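Local coordinates for catalase (Corynebacterium glutamicum, PDB 4B7H), which breaks hydrogen peroxide down to water and oxygen at a haem iron, and holds NADPH and the inhibitor nitric oxide in this crystal, at residues Lys201-Arg204 and His205-Gly208; Phe319-Gln322 and Ile323-Ala327; Trp216-Ala219 and Glu220-Val224. One frame throughout, in Å; residues are numbered along the deposited sequence. Where two conformers were deposited one is given.

Contact 1 (Lys201-Arg204 and His205-Gly208); sequences KTSR and HQDG
Three nitrogens close in on Thr202 OG1: the ring ND1 and the backbone N of His205, and the backbone N of Arg204. The shortest link is Thr202 OG1 to His205 ND1, a hydrogen bond of 2.6 Å in which either atom could be the donor. The amide of His205 gives a second bond, N to Thr202 OG1 at 3.0 Å, and the Arg204 amide adds a weak one. What brings the hydroxyl over these amides is the Thr202 first torsion, 77°, which sets OG1 between its own N and carbonyl carbon. The two amide bonds make an ST motif, to which the ring bond is an addition.

The hydroxyl meets the imidazole at its edge. Next to it runs the Arg204 chain, pointing the same way as His205, and His205 CE1 sits over one face of the guanidinium, 3.6 Å from Arg204 NH2. The two planes stand 77° apart, so this is an edge-on approach and not a stack.

Farther along, Gln206 turns back to Ser203. Its NE2 makes a weak 3.3 Å bond to Ser203 O; one water bridges Gln206 OE1 to Thr202 O, another Gln206 NE2 to Ser203 OG, whose strongest partner is His74.

All this shapes the loop between helix 187-194 and strand 208-209, with the Gln206 side chain about 10 Å from the haem. Arg204 NE ties the loop to helix 254-264 by a salt bridge with Asp258; so paired, the arginine might at most disfavour protonation of His205. The grip on OG1 fixes the rotation of threonine and imidazole alike.

Contact 2 (Phe319-Gln322 and Ile323-Ala327); sequences FFAQ and IEQIA. Unlike the reference sequence in segment 323-327: Ile326 (reference Leu).
Phe319 and Ile323 meet one helical turn apart, and the backbone between them widens to a pi-type turn, with Phe319 O forked between two amides. It accepts from Ile323 N at 2.8 Å and from Glu324 N at 3.1 Å, so the normal i+4 bond and a wider pi-type one share a single acceptor. The wider spacing goes on with Gln325 N to Phe320 O, also 3.1 Å.

A side-chain bond follows. Gln325 NE2 donates to Ala321 O at 3.2 Å, nearly straight at 166°; the oxygen lies in the plane of the amide, while the donor comes at the carbonyl steeply from its side. The other end of that amide, OE1, takes the backbone N of Gln386 of the second subunit.

In the apolar packing, Ile323 lies over one face of Phe319, its CB above the centre and its CG2 4.2 Å from Phe319 CE2. Phe320 has CG anti to its backbone N (chi1 178°), which carries the ring forward, with Glu324 and Gln325 both meeting it obliquely from one side. Glu324 CB approaches Phe320 CD1 to 3.9 Å. The Gln325 contact is polar: OE1 lies 3.5 Å from Phe320 CE2, amide and ring planes 40° apart.

At the helix end, carbonyls turn to cations of the haem pocket: Glu324 O receives Arg67 and Arg359, and Ile326 O receives Arg359. The side chain of Ile326, where the reference has leucine, is about 5 Å from a bound haem. Gln325 thus has both ends of its amide engaged, one tying down the last turn and the other reaching across the subunit interface, which fixes the flip of the group.

Contact 3 (Trp216-Ala219 and Glu220-Val224); sequences WINA and EGKPV
Trp216 and Val224 face each other as the antiparallel hydrogen-bonded pair of a beta hairpin. Their two backbone bonds, Trp216 N to Val224 O and Val224 N to Trp216 O, are both 2.9 Å. Ile217 and Pro223 form the next, non-hydrogen-bonded pair, where CA-H...O contacts stand in: Pro223 CA to Trp216 O is 3.2 Å, and Ile217 CA also points at Lys222 O. Asn218 N to Lys222 O closes the ladder, and a type I turn from Asn218 to Gly221 follows, bonded from Gly221 N to Asn218 O. Together these make a 3:5 hairpin, a type I turn with a G1 beta bulge at Gly221. The bulge requires the positive phi of Gly221, 92°, at which a CB would jam against the preceding carbonyl oxygen.

The side-chain polar work falls to Asn218. Chi1 of 69° swings its amide back over the turn, where OD1 accepts from Lys222 N at 3.0 Å, with the donor lying above the carbonyl plane, and more weakly from Glu220 N. Its firm ND2 bond goes to Glu88 O; a second, to Glu220 OE2, is doubtful, since it rests on one of two conformers of Glu220.

Apolar contact is modest. Trp216 CB lies 3.8 Å from Val224 CG2, Ile217 CG2 rests against the backbone of Gly221, and Ile217 CG1 is near Pro223 CB on the other face.

The turn itself is exposed, but the indole leads inward to Phe95 and Val275, with NE1 bonded to Tyr228 OH. Val224 packs on Ile277 of strand 270-279, and strand 214-217 also pairs with strand 337-338.

Overall arrangement
All three are local contacts within one continuous run each, all lie in the catalase domain, and none touches another. Contacts 1 and 2 are buried, their centres each about 14 Å from the centre of the chain and about 21 Å from each other. Contact 3 has its centre farther out, about 26 Å from that of the chain, with an exposed turn. Contacts 1 and 3 bear on the same strand 223-232, contact 1 through the bonds of Asp207 and Gly208 and contact 3 by holding its first residues against strand 214-217. Chemistry follows place: a hydroxyl, an imidazole and waters in the loop, a widened helix end at a haem and subunit interface, and in the hairpin a main-chain ladder whose turn is braced by one asparagine.

Contact 1 (Lys201-Arg204 and His205-Gly208)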
loop_
_atom_site.group_PDB
_atom_site.type_symbol
_atom_site.label_atom_id
_atom_site.label_comp_id
_atom_site.label_asym_id
_atom_site.label_seq_id
_atom_site.Cartn_x
_atom_site.Cartn_y
_atom_site.Cartn_z
ATOM N N LYS A 201 18.826 15.243 -29.254
ATOM C CA LYS A 201 17.548 15.255 -29.964
ATOM C C LYS A 201 16.699 14.024 -29.650
ATOM O O LYS A 201 15.475 14.131 -29.504
ATOM C CB LYS A 201 17.742 15.376 -31.477
ATOM C CG LYS A 201 18.338 16.700 -31.912
ATOM C CD LYS A 201 18.329 16.839 -33.425
ATOM C CE LYS A 201 18.972 18.155 -33.846
ATOM N NZ LYS A 201 18.803 18.429 -35.298
ATOM N N THR A 202 17.338 12.859 -29.575
ATOM C CA THR A 202 16.619 11.605 -29.390
ATOM C C THR A 202 17.359 10.713 -28.406
ATOM O O THR A 202 18.483 11.020 -27.978
ATOM C CB THR A 202 16.484 10.806 -30.711
ATOM O OG1 THR A 202 17.735 10.175 -31.009
ATOM C CG2 THR A 202 16.067 11.699 -31.883
ATOM N N SER A 203 16.737 9.593 -28.064
ATOM C CA SER A 203 17.411 8.578 -27.267
ATOM C C SER A 203 18.463 7.819 -28.058
ATOM O O SER A 203 19.370 7.222 -27.471
ATOM C CB SER A 203 16.401 7.575 -26.729
ATOM O OG SER A 203 15.470 8.206 -25.884
ATOM N N ARG A 204 18.324 7.814 -29.386
ATOM C CA ARG A 204 19.223 7.068 -30.263
ATOM C C ARG A 204 20.509 7.829 -30.558
ATOM O O ARG A 204 21.526 7.223 -30.920
ATOM C CB ARG A 204 18.518 6.742 -31.582
ATOM C CG ARG A 204 17.183 6.015 -31.405
ATOM C CD ARG A 204 16.508 5.743 -32.747
ATOM N NE ARG A 204 16.005 6.969 -33.360
ATOM C CZ ARG A 204 16.339 7.413 -34.566
ATOM N NH1 ARG A 204 17.187 6.732 -35.333
ATOM N NH2 ARG A 204 15.813 8.547 -35.008
ATOM N N HIS A 205 20.456 9.151 -30.409
ATOM C CA HIS A 205 21.566 10.027 -30.765
ATOM C C HIS A 205 22.330 10.543 -29.548
ATOM O O HIS A 205 22.610 11.743 -29.428
ATOM C CB HIS A 205 21.045 11.189 -31.611
ATOM C CG HIS A 205 20.527 10.766 -32.952
ATOM N ND1 HIS A 205 19.218 10.390 -33.167
ATOM C CD2 HIS A 205 21.155 10.634 -34.146
ATOM C CE1 HIS A 205 19.056 10.064 -34.438
ATOM N NE2 HIS A 205 20.218 10.199 -35.052
ATOM N N GLN A 206 22.661 9.620 -28.649
ATOM C CA GLN A 206 23.460 9.924 -27.467
ATOM C C GLN A 206 24.229 8.669 -27.101
ATOM O O GLN A 206 23.772 7.550 -27.371
ATOM C CB GLN A 206 22.562 10.336 -26.292
ATOM C CG GLN A 206 21.709 9.180 -25.776
ATOM C CD GLN A 206 20.651 9.594 -24.786
ATOM O OE1 GLN A 206 20.659 10.713 -24.255
ATOM N NE2 GLN A 206 19.713 8.687 -24.537
ATOM N N ASP A 207 25.406 8.847 -26.510
ATOM C CA ASP A 207 26.118 7.731 -25.905
ATOM C C ASP A 207 25.463 7.353 -24.583
ATOM O O ASP A 207 24.712 8.143 -23.993
ATOM C CB ASP A 207 27.562 8.108 -25.572
ATOM C CG ASP A 207 28.458 8.233 -26.791
ATOM O OD1 ASP A 207 28.153 7.649 -27.857
ATOM O OD2 ASP A 207 29.509 8.901 -26.642
ATOM N N GLY A 208 25.799 6.161 -24.098
ATOM C CA GLY A 208 25.494 5.785 -22.731
ATOM C C GLY A 208 26.784 5.454 -22.008
ATOM O O GLY A 208 27.805 5.159 -22.640
HETATM O O HOH W 1 18.156 11.700 -25.104
HETATM O O HOH W 2 16.717 9.608 -23.897
#

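Contact 2 (Phe319-Gln322 and Ile323-Ala327)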
loop_
_atom_site.group_PDB
_atom_site.type_symbol
_atom_site.label_atom_id
_atom_site.label_comp_id
_atom_site.label_asym_id
_atom_site.label_seq_id
_atom_site.Cartn_x
_atom_site.Cartn_y
_atom_site.Cartn_z
ATOM N N PHE A 319 3.225 -0.818 -22.673
ATOM C CA PHE A 319 4.132 0.164 -22.096
ATOM C C PHE A 319 4.125 0.129 -20.564
ATOM O O PHE A 319 5.171 0.065 -19.937
ATOM C CB PHE A 319 3.754 1.556 -22.611
ATOM C CG PHE A 319 4.653 2.652 -22.121
ATOM C CD1 PHE A 319 4.382 3.313 -20.933
ATOM C CD2 PHE A 319 5.764 3.031 -22.858
ATOM C CE1 PHE A 319 5.211 4.327 -20.479
ATOM C CE2 PHE A 319 6.600 4.049 -22.411
ATOM C CZ PHE A 319 6.323 4.690 -21.217
ATOM N N PHE A 320 2.944 0.194 -19.959
ATOM C CA PHE A 320 2.864 0.204 -18.503
ATOM C C PHE A 320 3.418 -1.094 -17.926
ATOM O O PHE A 320 4.237 -1.080 -16.997
ATOM C CB PHE A 320 1.424 0.417 -18.028
ATOM C CG PHE A 320 1.276 0.389 -16.530
ATOM C CD1 PHE A 320 1.409 1.556 -15.791
ATOM C CD2 PHE A 320 1.019 -0.804 -15.860
ATOM C CE1 PHE A 320 1.271 1.541 -14.404
ATOM C CE2 PHE A 320 0.885 -0.831 -14.476
ATOM C CZ PHE A 320 1.016 0.347 -13.750
ATOM N N ALA A 321 2.970 -2.224 -18.470
ATOM C CA ALA A 321 3.320 -3.509 -17.873
ATOM C C ALA A 321 4.806 -3.825 -17.971
ATOM O O ALA A 321 5.352 -4.481 -17.082
ATOM C CB ALA A 321 2.503 -4.634 -18.488
ATOM N N GLN A 322 5.447 -3.373 -19.050
ATOM C CA GLN A 322 6.817 -3.784 -19.368
ATOM C C GLN A 322 7.878 -2.700 -19.212
ATOM O O GLN A 322 9.059 -3.019 -19.078
ATOM C CB GLN A 322 6.866 -4.372 -20.780
ATOM C CG GLN A 322 6.032 -5.631 -20.897
ATOM C CD GLN A 322 5.943 -6.134 -22.313
ATOM O OE1 GLN A 322 5.763 -5.357 -23.248
ATOM N NE2 GLN A 322 6.064 -7.440 -22.482
ATOM N N ILE A 323 7.462 -1.433 -19.253
ATOM C CA ILE A 323 8.385 -0.305 -19.104
ATOM C C ILE A 323 8.149 0.418 -17.775
ATOM O O ILE A 323 9.073 0.567 -16.973
ATOM C CB ILE A 323 8.312 0.690 -20.286
ATOM C CG1 ILE A 323 8.587 -0.030 -21.611
ATOM C CG2 ILE A 323 9.284 1.840 -20.073
ATOM C CD1 ILE A 323 9.954 -0.699 -21.702
ATOM N N GLU A 324 6.914 0.841 -17.510
ATOM C CA GLU A 324 6.667 1.517 -16.234
ATOM C C GLU A 324 7.027 0.604 -15.061
ATOM O O GLU A 324 7.613 1.061 -14.078
ATOM C CB GLU A 324 5.227 2.027 -16.109
ATOM C CG GLU A 324 4.950 2.763 -14.790
ATOM C CD GLU A 324 5.704 4.082 -14.642
ATOM O OE1 GLU A 324 6.126 4.668 -15.669
ATOM O OE2 GLU A 324 5.884 4.540 -13.486
ATOM N N GLN A 325 6.704 -0.685 -15.189
ATOM C CA GLN A 325 6.937 -1.667 -14.126
ATOM C C GLN A 325 8.306 -2.356 -14.157
ATOM O O GLN A 325 8.592 -3.185 -13.286
ATOM C CB GLN A 325 5.866 -2.761 -14.153
ATOM C CG GLN A 325 4.480 -2.264 -13.820
ATOM C CD GLN A 325 3.484 -3.390 -13.623
ATOM O OE1 GLN A 325 2.649 -3.337 -12.712
ATOM N NE2 GLN A 325 3.557 -4.418 -14.482
ATOM N N ILE A 326 9.145 -2.069 -15.151
ATOM C CA ILE A 326 10.491 -2.628 -15.094
ATOM C C ILE A 326 11.194 -2.058 -13.866
ATOM O O ILE A 326 10.936 -0.920 -13.457
ATOM C CB ILE A 326 11.296 -2.421 -16.406
ATOM C CG1 ILE A 326 12.395 -3.484 -16.524
ATOM C CG2 ILE A 326 11.884 -1.008 -16.515
ATOM C CD1 ILE A 326 13.061 -3.538 -17.891
ATOM N N ALA A 327 12.029 -2.883 -13.245
ATOM C CA ALA A 327 12.709 -2.499 -12.016
ATOM C C ALA A 327 14.205 -2.609 -12.253
ATOM O O ALA A 327 14.833 -3.620 -11.919
ATOM C CB ALA A 327 12.270 -3.410 -10.862
#

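Contact 3 (Trp216-Ala219 and Glu220-Val224)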
loop_
_atom_site.group_PDB
_atom_site.type_symbol
_atom_site.label_atom_id
_atom_site.label_comp_id
_atom_site.label_asym_id
_atom_site.label_seq_id
_atom_site.Cartn_x
_atom_site.Cartn_y
_atom_site.Cartn_z
ATOM N N TRP A 216 35.806 -6.073 -12.953
ATOM C CA TRP A 216 35.683 -7.315 -13.698
ATOM C C TRP A 216 36.628 -8.312 -13.051
ATOM O O TRP A 216 37.756 -7.960 -12.676
ATOM C CB TRP A 216 36.072 -7.115 -15.164
ATOM C CG TRP A 216 34.946 -6.720 -16.075
ATOM C CD1 TRP A 216 33.656 -6.439 -15.723
ATOM C CD2 TRP A 216 35.014 -6.575 -17.500
ATOM N NE1 TRP A 216 32.918 -6.127 -16.844
ATOM C CE2 TRP A 216 33.729 -6.208 -17.948
ATOM C CE3 TRP A 216 36.042 -6.725 -18.443
ATOM C CZ2 TRP A 216 33.442 -5.987 -19.298
ATOM C CZ3 TRP A 216 35.762 -6.505 -19.779
ATOM C CH2 TRP A 216 34.472 -6.139 -20.198
ATOM N N ILE A 217 36.164 -9.545 -12.889
ATOM C CA ILE A 217 37.003 -10.600 -12.334
ATOM C C ILE A 217 36.991 -11.782 -13.299
ATOM O O ILE A 217 35.921 -12.208 -13.764
ATOM C CB ILE A 217 36.507 -11.042 -10.940
ATOM C CG1 ILE A 217 36.389 -9.842 -9.993
ATOM C CG2 ILE A 217 37.435 -12.073 -10.341
ATOM C CD1 ILE A 217 36.061 -10.228 -8.559
ATOM N N ASN A 218 38.177 -12.301 -13.617
ATOM C CA ASN A 218 38.286 -13.418 -14.556
ATOM C C ASN A 218 38.141 -14.779 -13.861
ATOM O O ASN A 218 37.924 -14.845 -12.643
ATOM C CB ASN A 218 39.567 -13.317 -15.418
ATOM C CG ASN A 218 40.848 -13.551 -14.628
ATOM O OD1 ASN A 218 40.818 -14.013 -13.492
ATOM N ND2 ASN A 218 41.987 -13.241 -15.243
ATOM N N ALA A 219 38.263 -15.858 -14.628
ATOM C CA ALA A 219 38.047 -17.201 -14.095
ATOM C C ALA A 219 39.047 -17.557 -13.003
ATOM O O ALA A 219 38.751 -18.375 -12.127
ATOM C CB ALA A 219 38.087 -18.228 -15.221
ATOM N N GLU A 220 40.227 -16.946 -13.053
ATOM C CA GLU A 220 41.277 -17.232 -12.081
ATOM C C GLU A 220 41.152 -16.352 -10.833
ATOM O O GLU A 220 41.903 -16.517 -9.871
ATOM C CB GLU A 220 42.671 -17.108 -12.723
ATOM C CG GLU A 220 43.121 -15.684 -13.033
ATOM C CD GLU A 220 44.021 -15.578 -14.262
ATOM O OE1 GLU A 220 44.092 -16.548 -15.048
ATOM O OE2 GLU A 220 44.650 -14.510 -14.441
ATOM N N GLY A 221 40.200 -15.417 -10.855
ATOM C CA GLY A 221 39.924 -14.573 -9.700
ATOM C C GLY A 221 40.675 -13.252 -9.669
ATOM O O GLY A 221 40.674 -12.549 -8.654
ATOM N N LYS A 222 41.322 -12.912 -10.779
ATOM C CA LYS A 222 42.068 -11.665 -10.879
ATOM C C LYS A 222 41.139 -10.521 -11.251
ATOM O O LYS A 222 40.371 -10.635 -12.207
ATOM C CB LYS A 222 43.167 -11.793 -11.932
ATOM C CG LYS A 222 43.923 -10.501 -12.216
ATOM C CD LYS A 222 45.039 -10.748 -13.215
ATOM C CE LYS A 222 45.530 -9.457 -13.841
ATOM N NZ LYS A 222 46.685 -9.705 -14.750
ATOM N N PRO A 223 41.203 -9.413 -10.497
ATOM C CA PRO A 223 40.338 -8.261 -10.768
ATOM C C PRO A 223 41.018 -7.175 -11.604
ATOM O O PRO A 223 42.232 -6.987 -11.514
ATOM C CB PRO A 223 40.079 -7.718 -9.365
ATOM C CG PRO A 223 41.395 -7.955 -8.655
ATOM C CD PRO A 223 41.929 -9.264 -9.220
ATOM N N VAL A 224 40.227 -6.482 -12.419
ATOM C CA VAL A 224 40.625 -5.218 -13.026
ATOM C C VAL A 224 39.482 -4.225 -12.818
ATOM O O VAL A 224 38.321 -4.620 -12.667
ATOM C CB VAL A 224 40.912 -5.355 -14.538
ATOM C CG1 VAL A 224 42.185 -6.132 -14.779
ATOM C CG2 VAL A 224 39.731 -5.998 -15.262
#